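Local coordinates for protein lithostathine-1-alpha (Homo sapiens, PDB 1QDD) that may inhibit spontaneous calcium carbonate precipitation in pancreatic secretions and, as a secreted C-type lectin-like protein, may be associated with pancreas and brain regeneration, at residues 40-45 with 136-141. The protein carries 1 engineered substitution. Numbering follows the deposited sequence.
Sequences LYCQNM and FSFVCK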
loop_
_atom_site.group_PDB
_atom_site.type_symbol
_atom_site.label_atom_id
_atom_site.label_comp_id
_atom_site.label_asym_id
_atom_site.label_seq_id
_atom_site.Cartn_x
_atom_site.Cartn_y
_atom_site.Cartn_z
ATOM N N LEU A 40 -11.100 0.580 2.360
ATOM C CA LEU A 40 -12.027 0.904 3.452
ATOM C C LEU A 40 -11.563 0.328 4.771
ATOM O O LEU A 40 -11.650 1.002 5.811
ATOM C CB LEU A 40 -13.442 0.432 3.096
ATOM C CG LEU A 40 -14.173 1.245 2.026
ATOM C CD1 LEU A 40 -15.475 0.562 1.620
ATOM C CD2 LEU A 40 -14.448 2.671 2.480
ATOM N N TYR A 41 -11.006 -0.888 4.812
ATOM C CA TYR A 41 -10.466 -1.454 6.038
ATOM C C TYR A 41 -9.366 -0.542 6.563
ATOM O O TYR A 41 -9.294 -0.186 7.752
ATOM C CB TYR A 41 -9.941 -2.890 5.829
ATOM C CG TYR A 41 -9.360 -3.502 7.086
ATOM C CD1 TYR A 41 -10.110 -4.379 7.874
ATOM C CD2 TYR A 41 -8.076 -3.223 7.526
ATOM C CE1 TYR A 41 -9.590 -4.929 9.037
ATOM C CE2 TYR A 41 -7.559 -3.749 8.685
ATOM C CZ TYR A 41 -8.317 -4.613 9.439
ATOM O OH TYR A 41 -7.786 -5.143 10.604
ATOM N N CYS A 42 -8.443 -0.133 5.672
ATOM C CA CYS A 42 -7.358 0.739 6.091
ATOM C C CYS A 42 -7.851 2.071 6.645
ATOM O O CYS A 42 -7.257 2.603 7.596
ATOM C CB CYS A 42 -6.376 0.991 4.959
ATOM S SG CYS A 42 -5.554 -0.411 4.194
ATOM N N GLN A 43 -8.912 2.630 6.072
ATOM C CA GLN A 43 -9.480 3.891 6.542
ATOM C C GLN A 43 -10.084 3.723 7.930
ATOM O O GLN A 43 -10.018 4.627 8.772
ATOM C CB GLN A 43 -10.556 4.376 5.563
ATOM C CG GLN A 43 -10.046 4.858 4.225
ATOM C CD GLN A 43 -11.083 5.392 3.265
ATOM O OE1 GLN A 43 -11.092 5.032 2.083
ATOM N NE2 GLN A 43 -11.952 6.266 3.752
ATOM N N ASN A 44 -10.733 2.589 8.169
ATOM C CA ASN A 44 -11.413 2.338 9.440
ATOM C C ASN A 44 -10.452 2.169 10.596
ATOM O O ASN A 44 -10.839 2.454 11.748
ATOM C CB ASN A 44 -12.341 1.132 9.307
ATOM C CG ASN A 44 -13.576 1.357 8.467
ATOM O OD1 ASN A 44 -14.015 2.484 8.250
ATOM N ND2 ASN A 44 -14.151 0.270 7.964
ATOM N N MET A 45 -9.214 1.721 10.398
ATOM C CA MET A 45 -8.247 1.557 11.473
ATOM C C MET A 45 -7.206 2.658 11.502
ATOM O O MET A 45 -6.175 2.672 10.821
ATOM C CB MET A 45 -7.566 0.184 11.364
ATOM C CG MET A 45 -8.481 -0.983 11.061
ATOM S SD MET A 45 -9.939 -1.092 12.104
ATOM C CE MET A 45 -10.580 -2.707 11.704
ATOM N N PHE A 136 -7.471 -9.987 -2.975
ATOM C CA PHE A 136 -6.095 -10.134 -2.545
ATOM C C PHE A 136 -5.863 -9.588 -1.134
ATOM O O PHE A 136 -6.643 -8.802 -0.587
ATOM C CB PHE A 136 -5.165 -9.341 -3.496
ATOM C CG PHE A 136 -5.097 -9.769 -4.930
ATOM C CD1 PHE A 136 -5.206 -11.095 -5.324
ATOM C CD2 PHE A 136 -4.871 -8.825 -5.926
ATOM C CE1 PHE A 136 -5.135 -11.466 -6.651
ATOM C CE2 PHE A 136 -4.778 -9.202 -7.256
ATOM C CZ PHE A 136 -4.908 -10.524 -7.625
ATOM N N SER A 137 -4.734 -10.006 -0.539
ATOM C CA SER A 137 -4.234 -9.439 0.712
ATOM C C SER A 137 -3.724 -8.019 0.431
ATOM O O SER A 137 -3.689 -7.576 -0.735
ATOM C CB SER A 137 -3.126 -10.318 1.260
ATOM O OG SER A 137 -2.125 -10.490 0.267
ATOM N N PHE A 138 -3.346 -7.263 1.453
ATOM C CA PHE A 138 -3.063 -5.830 1.281
ATOM C C PHE A 138 -2.200 -5.247 2.372
ATOM O O PHE A 138 -2.051 -5.818 3.467
ATOM C CB PHE A 138 -4.405 -5.059 1.207
ATOM C CG PHE A 138 -5.374 -5.250 2.333
ATOM C CD1 PHE A 138 -5.450 -4.347 3.382
ATOM C CD2 PHE A 138 -6.276 -6.311 2.321
ATOM C CE1 PHE A 138 -6.394 -4.487 4.378
ATOM C CE2 PHE A 138 -7.214 -6.442 3.319
ATOM C CZ PHE A 138 -7.284 -5.541 4.352
ATOM N N VAL A 139 -1.594 -4.094 2.108
ATOM C CA VAL A 139 -0.787 -3.357 3.073
ATOM C C VAL A 139 -1.444 -1.992 3.331
ATOM O O VAL A 139 -1.780 -1.280 2.382
ATOM C CB VAL A 139 0.662 -3.127 2.610
ATOM C CG1 VAL A 139 1.471 -2.267 3.579
ATOM C CG2 VAL A 139 1.400 -4.446 2.390
ATOM N N CYS A 140 -1.594 -1.614 4.596
ATOM C CA CYS A 140 -2.093 -0.311 5.020
ATOM C C CYS A 140 -0.971 0.578 5.574
ATOM O O CYS A 140 0.027 0.097 6.090
ATOM C CB CYS A 140 -3.179 -0.420 6.099
ATOM S SG CYS A 140 -4.652 -1.395 5.741
ATOM N N LYS A 141 -1.164 1.889 5.461
ATOM C CA LYS A 141 -0.252 2.926 5.942
ATOM C C LYS A 141 -1.053 3.995 6.688
ATOM O O LYS A 141 -2.070 4.453 6.162
ATOM C CB LYS A 141 0.502 3.542 4.752
ATOM C CG LYS A 141 1.405 4.744 5.014
ATOM C CD LYS A 141 2.038 5.249 3.726
ATOM C CE LYS A 141 2.873 6.504 3.883
ATOM N NZ LYS A 141 3.463 6.895 2.557
#
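A disulfide joins Cys42, near the C-terminal end of helix 35-44, to Cys140 in strand 136-143, bridging 98 positions of sequence. It ties the first helix of the C-type lectin fold to its last strand, the position of the long-range disulfide characteristic of C-type lectin domains. The SG atoms of Cys42 and Cys140 are 2.0 Å apart. In both cysteines SG lies anti to the carbonyl carbon, chi1 near -58°, and the sulfurs meet in the gap between helix and strand. The CA atoms of Cys42 and Cys140, the closest such pair between the segments, are 5.5 Å apart; the segment axes approach to 8.4 Å.

Aromatic packing flanks this covalent link. The edge of the Phe138 ring is directed at the face of Tyr41 in an offset edge-to-face pair, with ring planes at 67° and centroids 5.7 Å apart. Phe138 leads with CE1 and CZ: Phe138 CE1 comes within 3.8 Å of Tyr41 CD2, while CZ also meets Tyr41 CB and CG. The sulfur bridge lies beside both rings, Cys42 SG sitting 4.0 Å from Phe138 CD1 in an oblique sulfur-aromatic contact and Cys140 SG reaching the edge of the Tyr41 ring.

The contact is largely buried. The disulfide ties the end of helix 35-44 to strand 136-143, the two segments running in roughly the same direction, 32° apart. This strand runs antiparallel to strands 24-33 and 49-50 and parallel to strand 75-78; Tyr41 and Cys140 also touch Tyr27 of the first, whereas Cys42 and Phe138 pack on Leu50 of the second.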